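PDB 6WB6: transferrin from Manduca sexta, which binds a single ferric ion together with a carbonate anion and transports iron in the insect. Local coordinates for residues A[61-66]-A[373-378]; A[349-354]-A[597-602]; A[367-372]-A[380-385]. One frame throughout, in Å; residues are numbered along the deposited sequence.

Contact 1: residues A[61-66]-A[373-378]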
loop_
_atom_site.group_PDB
_atom_site.type_symbol
_atom_site.label_atom_id
_atom_site.label_comp_id
_atom_site.label_asym_id
_atom_site.label_seq_id
_atom_site.Cartn_x
_atom_site.Cartn_y
_atom_site.Cartn_z
ATOM N N MET A 61 7.608 -4.717 16.872
ATOM C CA MET A 61 7.664 -4.784 18.329
ATOM C C MET A 61 6.484 -4.057 18.935
ATOM O O MET A 61 5.839 -4.550 19.872
ATOM C CB MET A 61 8.981 -4.176 18.834
ATOM C CG MET A 61 10.225 -4.860 18.250
ATOM S SD MET A 61 11.782 -3.976 18.560
ATOM C CE MET A 61 12.911 -4.845 17.456
ATOM N N TYR A 62 6.167 -2.889 18.384
ATOM C CA TYR A 62 5.013 -2.157 18.852
ATOM C C TYR A 62 3.743 -2.974 18.666
ATOM O O TYR A 62 2.938 -3.086 19.592
ATOM C CB TYR A 62 4.916 -0.808 18.135
ATOM C CG TYR A 62 3.789 0.004 18.695
ATOM C CD1 TYR A 62 3.984 0.799 19.813
ATOM C CD2 TYR A 62 2.511 -0.076 18.156
ATOM C CE1 TYR A 62 2.969 1.522 20.349
ATOM C CE2 TYR A 62 1.468 0.649 18.703
ATOM C CZ TYR A 62 1.713 1.450 19.799
ATOM O OH TYR A 62 0.708 2.180 20.369
ATOM N N VAL A 63 3.529 -3.545 17.471
ATOM C CA VAL A 63 2.377 -4.435 17.297
ATOM C C VAL A 63 2.410 -5.518 18.351
ATOM O O VAL A 63 1.375 -5.912 18.904
ATOM C CB VAL A 63 2.353 -5.051 15.887
ATOM C CG1 VAL A 63 1.255 -6.142 15.794
ATOM C CG2 VAL A 63 2.111 -3.964 14.836
ATOM N N ALA A 64 3.607 -5.997 18.658
ATOM C CA ALA A 64 3.738 -7.141 19.542
ATOM C C ALA A 64 3.431 -6.738 20.975
ATOM O O ALA A 64 2.790 -7.487 21.717
ATOM C CB ALA A 64 5.142 -7.715 19.402
ATOM N N SER A 65 3.822 -5.521 21.349
ATOM C CA SER A 65 3.623 -5.029 22.698
ATOM C C SER A 65 2.162 -4.783 23.010
ATOM O O SER A 65 1.827 -4.579 24.177
ATOM C CB SER A 65 4.415 -3.734 22.909
ATOM O OG SER A 65 3.764 -2.641 22.282
ATOM N N LYS A 66 1.291 -4.798 22.006
ATOM C CA LYS A 66 -0.134 -4.577 22.203
ATOM C C LYS A 66 -0.935 -5.868 22.270
ATOM O O LYS A 66 -2.155 -5.809 22.430
ATOM C CB LYS A 66 -0.709 -3.716 21.074
ATOM C CG LYS A 66 0.047 -2.426 20.773
ATOM C CD LYS A 66 0.541 -1.696 22.026
ATOM C CE LYS A 66 -0.597 -1.214 22.907
ATOM N NZ LYS A 66 -0.064 -0.366 24.006
ATOM N N ALA A 373 -1.330 -1.152 10.096
ATOM C CA ALA A 373 -1.313 0.185 9.508
ATOM C C ALA A 373 -0.921 1.226 10.537
ATOM O O ALA A 373 -0.107 2.113 10.258
ATOM C CB ALA A 373 -2.669 0.534 8.923
ATOM N N PHE A 374 -1.502 1.142 11.736
ATOM C CA PHE A 374 -1.187 2.127 12.759
ATOM C C PHE A 374 0.284 2.067 13.137
ATOM O O PHE A 374 0.951 3.096 13.225
ATOM C CB PHE A 374 -2.037 1.907 13.994
ATOM C CG PHE A 374 -1.780 2.901 15.056
ATOM C CD1 PHE A 374 -2.390 4.132 15.014
ATOM C CD2 PHE A 374 -0.940 2.604 16.106
ATOM C CE1 PHE A 374 -2.175 5.062 15.981
ATOM C CE2 PHE A 374 -0.716 3.537 17.094
ATOM C CZ PHE A 374 -1.342 4.769 17.029
ATOM N N SER A 375 0.801 0.865 13.392
ATOM C CA SER A 375 2.204 0.731 13.750
ATOM C C SER A 375 3.123 1.229 12.644
ATOM O O SER A 375 4.300 1.479 12.905
ATOM C CB SER A 375 2.536 -0.731 14.074
ATOM O OG SER A 375 2.348 -1.543 12.937
ATOM N N ARG A 376 2.623 1.343 11.414
ATOM C CA ARG A 376 3.420 1.762 10.270
ATOM C C ARG A 376 3.144 3.208 9.866
ATOM O O ARG A 376 3.374 3.579 8.712
ATOM C CB ARG A 376 3.159 0.833 9.098
ATOM C CG ARG A 376 3.691 -0.591 9.304
ATOM C CD ARG A 376 5.194 -0.674 9.069
ATOM N NE ARG A 376 5.750 -1.907 9.632
ATOM C CZ ARG A 376 6.978 -2.360 9.390
ATOM N NH1 ARG A 376 7.789 -1.695 8.581
ATOM N NH2 ARG A 376 7.384 -3.496 9.945
ATOM N N ASP A 377 2.610 4.005 10.790
ATOM C CA ASP A 377 2.460 5.449 10.645
ATOM C C ASP A 377 1.469 5.841 9.556
ATOM O O ASP A 377 1.557 6.945 9.001
ATOM C CB ASP A 377 3.802 6.143 10.386
ATOM C CG ASP A 377 3.745 7.631 10.763
ATOM O OD1 ASP A 377 3.389 7.913 11.923
ATOM O OD2 ASP A 377 3.973 8.498 9.905
ATOM N N ILE A 378 0.508 4.971 9.249
ATOM C CA ILE A 378 -0.546 5.289 8.288
ATOM C C ILE A 378 -1.726 5.819 9.080
ATOM O O ILE A 378 -2.089 5.242 10.107
ATOM C CB ILE A 378 -0.935 4.062 7.462
ATOM C CG1 ILE A 378 0.273 3.575 6.672
ATOM C CG2 ILE A 378 -2.119 4.355 6.533
ATOM C CD1 ILE A 378 -0.057 2.346 5.827
#
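Val63 and Ser375 bring the two backbones closest, their CA atoms 6.3 Å apart, where helix 58-65 meets the C-terminal turn of helix 360-375. No hydrogen bond crosses between 61-66 and 373-378, and the meeting is one of side-chain packing. Ser375 fills the centre. The CG2 methyl of Val63 touches both OG of Ser375, at 3.1 Å, and CB of Ser375, at 3.3 Å, the latter a tight carbon pair. That methyl is the branch anti to the carbonyl carbon, because CG1 is anti to the backbone N (chi1 172°). The hydroxyl of Ser375 turns back on its own helix, with the Phe372 carbonyl as its main partner and the Val371 carbonyl also within bonding range. Beside this pair, Tyr62 and Phe374 bring their rings together without stacking. CE2 of Tyr62 comes in at the edge of the Phe374 ring, in its plane, 4.0 Å from CE2 of Phe374, while OH of Tyr62 lies 3.8 Å from the same Phe374 atom. Lys66 lays its CD over one face of the tyrosine ring, toward the rim. Just beyond, Arg376 forms salt bridges with Asp60 and Asp57; the latter is a predicted iron ligand, whereas the protein ligands seen on the ferric ion are Tyr90 and Tyr204. Helix 360-375 closes with a Schellman motif, in which Asp377 has positive phi, Ile378 N bonds to Ala373 O and Asp377 N to Phe374 O. The contact thus joins the two transferrin repeats, a helix of one packed on a capped helix end of the other, in the bilobal arrangement of the family.

Contact 2: residues A[349-354]-A[597-602]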
loop_
_atom_site.group_PDB
_atom_site.type_symbol
_atom_site.label_atom_id
_atom_site.label_comp_id
_atom_site.label_asym_id
_atom_site.label_seq_id
_atom_site.Cartn_x
_atom_site.Cartn_y
_atom_site.Cartn_z
ATOM N N PRO A 349 -9.961 15.184 18.117
ATOM C CA PRO A 349 -10.204 13.736 18.033
ATOM C C PRO A 349 -9.370 13.091 16.923
ATOM O O PRO A 349 -9.462 13.553 15.789
ATOM C CB PRO A 349 -11.696 13.655 17.711
ATOM C CG PRO A 349 -11.958 14.904 16.897
ATOM C CD PRO A 349 -10.964 15.952 17.363
ATOM N N GLU A 350 -8.577 12.059 17.221
ATOM C CA GLU A 350 -7.832 11.392 16.161
ATOM C C GLU A 350 -8.804 10.840 15.113
ATOM O O GLU A 350 -9.808 10.201 15.440
ATOM C CB GLU A 350 -6.958 10.282 16.754
ATOM C CG GLU A 350 -6.003 10.744 17.896
ATOM C CD GLU A 350 -4.830 11.617 17.431
ATOM O OE1 GLU A 350 -4.161 12.207 18.298
ATOM O OE2 GLU A 350 -4.569 11.710 16.216
ATOM N N LEU A 351 -8.523 11.105 13.844
ATOM C CA LEU A 351 -9.476 10.720 12.813
ATOM C C LEU A 351 -9.456 9.214 12.628
ATOM O O LEU A 351 -8.400 8.582 12.653
ATOM C CB LEU A 351 -9.174 11.410 11.484
ATOM C CG LEU A 351 -10.171 11.067 10.376
ATOM C CD1 LEU A 351 -11.589 11.540 10.726
ATOM C CD2 LEU A 351 -9.732 11.636 9.061
ATOM N N VAL A 352 -10.634 8.638 12.429
ATOM C CA VAL A 352 -10.789 7.198 12.263
ATOM C C VAL A 352 -11.586 6.969 10.997
ATOM O O VAL A 352 -12.566 7.669 10.737
ATOM C CB VAL A 352 -11.495 6.558 13.476
ATOM C CG1 VAL A 352 -11.830 5.083 13.209
ATOM C CG2 VAL A 352 -10.639 6.709 14.719
ATOM N N VAL A 353 -11.147 6.014 10.195
ATOM C CA VAL A 353 -11.887 5.564 9.033
ATOM C C VAL A 353 -12.431 4.169 9.353
ATOM O O VAL A 353 -11.672 3.253 9.716
ATOM C CB VAL A 353 -11.014 5.586 7.774
ATOM C CG1 VAL A 353 -9.816 4.658 7.901
ATOM C CG2 VAL A 353 -11.829 5.236 6.543
ATOM N N ARG A 354 -13.746 4.024 9.263
ATOM C CA ARG A 354 -14.438 2.799 9.668
ATOM C C ARG A 354 -14.792 2.030 8.408
ATOM O O ARG A 354 -15.608 2.494 7.604
ATOM C CB ARG A 354 -15.694 3.099 10.481
ATOM C CG ARG A 354 -15.469 3.967 11.695
ATOM C CD ARG A 354 -16.772 4.502 12.222
ATOM N NE ARG A 354 -17.344 5.460 11.264
ATOM C CZ ARG A 354 -18.556 5.996 11.362
ATOM N NH1 ARG A 354 -19.357 5.667 12.373
ATOM N NH2 ARG A 354 -18.982 6.841 10.425
ATOM N N ASP A 597 -13.055 12.024 0.119
ATOM C CA ASP A 597 -12.529 10.870 -0.598
ATOM C C ASP A 597 -11.038 10.673 -0.316
ATOM O O ASP A 597 -10.568 9.537 -0.171
ATOM C CB ASP A 597 -12.805 11.018 -2.092
ATOM C CG ASP A 597 -14.287 10.821 -2.422
ATOM O OD1 ASP A 597 -15.056 10.604 -1.476
ATOM O OD2 ASP A 597 -14.691 10.889 -3.604
ATOM N N VAL A 598 -10.286 11.767 -0.195
ATOM C CA VAL A 598 -8.870 11.667 0.155
ATOM C C VAL A 598 -8.708 11.003 1.522
ATOM O O VAL A 598 -7.967 10.021 1.677
ATOM C CB VAL A 598 -8.221 13.066 0.090
ATOM C CG1 VAL A 598 -6.831 13.070 0.686
ATOM C CG2 VAL A 598 -8.204 13.548 -1.375
ATOM N N SER A 599 -9.453 11.477 2.517
ATOM C CA SER A 599 -9.350 10.880 3.843
ATOM C C SER A 599 -9.726 9.399 3.842
ATOM O O SER A 599 -9.147 8.612 4.601
ATOM C CB SER A 599 -10.221 11.659 4.823
ATOM O OG SER A 599 -9.559 12.834 5.239
ATOM N N ILE A 600 -10.645 8.993 2.969
ATOM C CA ILE A 600 -11.119 7.609 2.957
ATOM C C ILE A 600 -10.163 6.710 2.189
ATOM O O ILE A 600 -9.869 5.576 2.598
ATOM C CB ILE A 600 -12.537 7.560 2.365
ATOM C CG1 ILE A 600 -13.520 8.161 3.384
ATOM C CG2 ILE A 600 -12.912 6.136 1.983
ATOM C CD1 ILE A 600 -14.965 8.061 2.961
ATOM N N ALA A 601 -9.701 7.184 1.049
ATOM C CA ALA A 601 -8.795 6.395 0.237
ATOM C C ALA A 601 -7.417 6.296 0.869
ATOM O O ALA A 601 -6.695 5.343 0.607
ATOM C CB ALA A 601 -8.678 7.015 -1.161
ATOM N N HIS A 602 -7.025 7.264 1.695
ATOM C CA HIS A 602 -5.614 7.380 2.026
ATOM C C HIS A 602 -5.090 6.095 2.664
ATOM O O HIS A 602 -4.129 5.485 2.176
ATOM C CB HIS A 602 -5.367 8.576 2.948
ATOM C CG HIS A 602 -3.927 8.761 3.273
ATOM N ND1 HIS A 602 -3.327 8.165 4.362
ATOM C CD2 HIS A 602 -2.950 9.430 2.617
ATOM C CE1 HIS A 602 -2.044 8.482 4.374
ATOM N NE2 HIS A 602 -1.792 9.246 3.327
#
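Leu351 and Ser599 make the closest approach in a contact carried by van der Waals packing, through two side chains of 349-354 that point toward the first turns of helix 597-611. CD2 of Leu351 lies 4.0 Å from the hydroxyl OG of Ser599. With CG anti to the backbone N (chi1 -178°), the leucine carries its CD2 branch toward the helix. Two residues on, Val353 lays CG2 near the helix backbone, 4.4 Å from CA of Ile600. These are loose approaches, and only 129 Å² is buried, both sides summed.

Of hydrogen bonds, none spans the two segments. The polar groups look to other partners: Arg354 makes a salt bridge with Asp403 and also bonds to Asn400 O, and Asp597 is hydrogen-bonded to His422. The main chain of Leu351 and Val353 hydrogen-bonds to Ile381 and Asp383 of the neighbouring strand 381-386.

Other parts of the chain complete the packing. Leu404 touches both Val353 and Ile600, and Leu351 also rests on Pro147 at the start of helix 147-158. Val424 of strand 422-428 meets Ile600 and Ala601, so helix 597-611 lies between that strand and strand 352-357, itself paired in parallel with strand 381-386.

Contact 3: residues A[367-372]-A[380-385]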
loop_
_atom_site.group_PDB
_atom_site.type_symbol
_atom_site.label_atom_id
_atom_site.label_comp_id
_atom_site.label_asym_id
_atom_site.label_seq_id
_atom_site.Cartn_x
_atom_site.Cartn_y
_atom_site.Cartn_z
ATOM N N ARG A 367 -9.025 -6.057 11.628
ATOM C CA ARG A 367 -8.389 -5.658 12.879
ATOM C C ARG A 367 -6.883 -5.888 12.846
ATOM O O ARG A 367 -6.130 -5.093 13.410
ATOM C CB ARG A 367 -9.007 -6.405 14.051
ATOM C CG ARG A 367 -10.388 -5.844 14.406
ATOM C CD ARG A 367 -11.044 -6.606 15.573
ATOM N NE ARG A 367 -12.310 -5.981 15.948
ATOM C CZ ARG A 367 -13.307 -6.613 16.555
ATOM N NH1 ARG A 367 -13.191 -7.909 16.859
ATOM N NH2 ARG A 367 -14.422 -5.946 16.853
ATOM N N ALA A 368 -6.427 -6.994 12.241
ATOM C CA ALA A 368 -4.987 -7.213 12.126
ATOM C C ALA A 368 -4.381 -6.190 11.175
ATOM O O ALA A 368 -3.309 -5.643 11.438
ATOM C CB ALA A 368 -4.699 -8.646 11.657
ATOM N N MET A 369 -5.100 -5.872 10.104
ATOM C CA MET A 369 -4.672 -4.821 9.192
ATOM C C MET A 369 -4.639 -3.460 9.878
ATOM O O MET A 369 -3.744 -2.651 9.618
ATOM C CB MET A 369 -5.605 -4.801 7.990
ATOM C CG MET A 369 -5.257 -3.821 6.924
ATOM S SD MET A 369 -6.074 -4.277 5.397
ATOM C CE MET A 369 -7.761 -4.449 5.958
ATOM N N SER A 370 -5.607 -3.172 10.749
ATOM C CA SER A 370 -5.615 -1.879 11.424
ATOM C C SER A 370 -4.402 -1.718 12.316
ATOM O O SER A 370 -3.790 -0.656 12.346
ATOM C CB SER A 370 -6.868 -1.701 12.271
ATOM O OG SER A 370 -6.682 -0.609 13.109
ATOM N N VAL A 371 -4.086 -2.744 13.110
ATOM C CA VAL A 371 -2.962 -2.623 14.026
ATOM C C VAL A 371 -1.662 -2.490 13.247
ATOM O O VAL A 371 -0.769 -1.729 13.627
ATOM C CB VAL A 371 -2.924 -3.815 14.994
ATOM C CG1 VAL A 371 -1.930 -3.548 16.059
ATOM C CG2 VAL A 371 -4.262 -4.007 15.659
ATOM N N PHE A 372 -1.553 -3.188 12.124
ATOM C CA PHE A 372 -0.361 -3.044 11.307
ATOM C C PHE A 372 -0.261 -1.623 10.748
ATOM O O PHE A 372 0.764 -0.944 10.913
ATOM C CB PHE A 372 -0.379 -4.077 10.183
ATOM C CG PHE A 372 0.749 -3.914 9.224
ATOM C CD1 PHE A 372 2.019 -4.320 9.574
ATOM C CD2 PHE A 372 0.545 -3.358 7.991
ATOM C CE1 PHE A 372 3.075 -4.148 8.704
ATOM C CE2 PHE A 372 1.596 -3.176 7.124
ATOM C CZ PHE A 372 2.858 -3.583 7.480
ATOM N N PRO A 380 -5.550 8.161 8.466
ATOM C CA PRO A 380 -6.384 7.763 9.606
ATOM C C PRO A 380 -6.266 6.320 10.109
ATOM O O PRO A 380 -5.984 5.366 9.372
ATOM C CB PRO A 380 -7.810 7.996 9.083
ATOM C CG PRO A 380 -7.695 7.936 7.608
ATOM C CD PRO A 380 -6.370 8.546 7.301
ATOM N N ILE A 381 -6.488 6.202 11.417
ATOM C CA ILE A 381 -6.593 4.901 12.058
ATOM C C ILE A 381 -7.741 4.147 11.437
ATOM O O ILE A 381 -8.829 4.701 11.215
ATOM C CB ILE A 381 -6.812 5.078 13.571
ATOM C CG1 ILE A 381 -5.576 5.705 14.205
ATOM C CG2 ILE A 381 -7.141 3.751 14.253
ATOM C CD1 ILE A 381 -5.886 6.512 15.446
ATOM N N LEU A 382 -7.523 2.872 11.180
ATOM C CA LEU A 382 -8.554 2.034 10.588
ATOM C C LEU A 382 -9.386 1.408 11.702
ATOM O O LEU A 382 -8.853 0.747 12.605
ATOM C CB LEU A 382 -7.930 0.971 9.687
ATOM C CG LEU A 382 -8.849 -0.030 9.012
ATOM C CD1 LEU A 382 -9.686 0.627 7.945
ATOM C CD2 LEU A 382 -8.004 -1.135 8.414
ATOM N N ASP A 383 -10.684 1.624 11.654
ATOM C CA ASP A 383 -11.569 0.883 12.529
ATOM C C ASP A 383 -12.382 -0.085 11.688
ATOM O O ASP A 383 -12.471 0.043 10.465
ATOM C CB ASP A 383 -12.454 1.819 13.330
ATOM C CG ASP A 383 -13.174 1.117 14.449
ATOM O OD1 ASP A 383 -12.935 -0.101 14.641
ATOM O OD2 ASP A 383 -13.968 1.785 15.139
ATOM N N CYS A 384 -12.912 -1.098 12.359
ATOM C CA CYS A 384 -13.579 -2.219 11.721
ATOM C C CYS A 384 -14.979 -2.362 12.307
ATOM O O CYS A 384 -15.140 -2.443 13.530
ATOM C CB CYS A 384 -12.756 -3.499 11.931
ATOM S SG CYS A 384 -11.029 -3.313 11.395
ATOM N N VAL A 385 -15.979 -2.394 11.438
ATOM C CA VAL A 385 -17.378 -2.465 11.840
ATOM C C VAL A 385 -18.064 -3.546 11.018
ATOM O O VAL A 385 -17.896 -3.611 9.796
ATOM C CB VAL A 385 -18.088 -1.116 11.659
ATOM C CG1 VAL A 385 -19.592 -1.281 11.825
ATOM C CG2 VAL A 385 -17.541 -0.119 12.676
HETATM O O HOH W 1 -13.132 -3.344 15.177
HETATM O O HOH W 2 -5.130 1.836 11.642
#
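A chi1 of 167° at Ser370 swings OG away from the backbone N and out toward the strand, where it meets the carbonyl of Leu382. Leu382, with CG likewise anti to its N, turns CD2 against the helix, near N and CA of Ser370. The resulting hydrogen bond, from OG of Ser370 to O of Leu382, is short at 2.6 Å; it lies in the carbonyl plane, on a lone pair, with a C=O...donor angle of 141°. Next to it a water accepts from Leu382 N and donates to Ser370 O, so both backbone polar groups of Leu382 are tied to this one serine. An alanine here is likely to leave the Leu382 carbonyl without its hydroxyl donor, with the water as the remaining polar bridge.

Beside the serine, CD2 of Leu382 packs on CG and CE of Met369, 4.1 Å from each. At the other end SG of Cys384 lies 3.4 Å from N of Arg367, and the same sulfur is bonded to Cys366, a disulfide that pins helix to strand. CG of Arg367 packs beside that SG, and the extended chain carries NE to a second water, which accepts from it and donates to Cys384 O. Helix 367-372 and strand 381-385 run nearly antiparallel, at 166° with axes 7.6 Å apart, as expected for the helix-to-strand return of a beta-alpha-beta unit, here strand 352-357, helix 360-375 and strand 381-386.

Taken together, all three contacts draw on one beta-alpha-beta unit. Contact 3 is internal to it, binding helix to returning strand by a direct bond, waters and a disulfide, with its arginine end exposed. Contact 2 leaves from the first strand and is sparse van der Waals packing; its strand is hydrogen-bonded to that of contact 3 through Val353 with Ile381 and Asp383. Contact 1 uses the end of the same helix to meet the other repeat, and is likewise packing without a crossing bond. All three are largely buried. Phe374 touches Ile381, joining contacts 1 and 3, whereas contacts 1 and 2 stay apart, centres about 18 Å from one another.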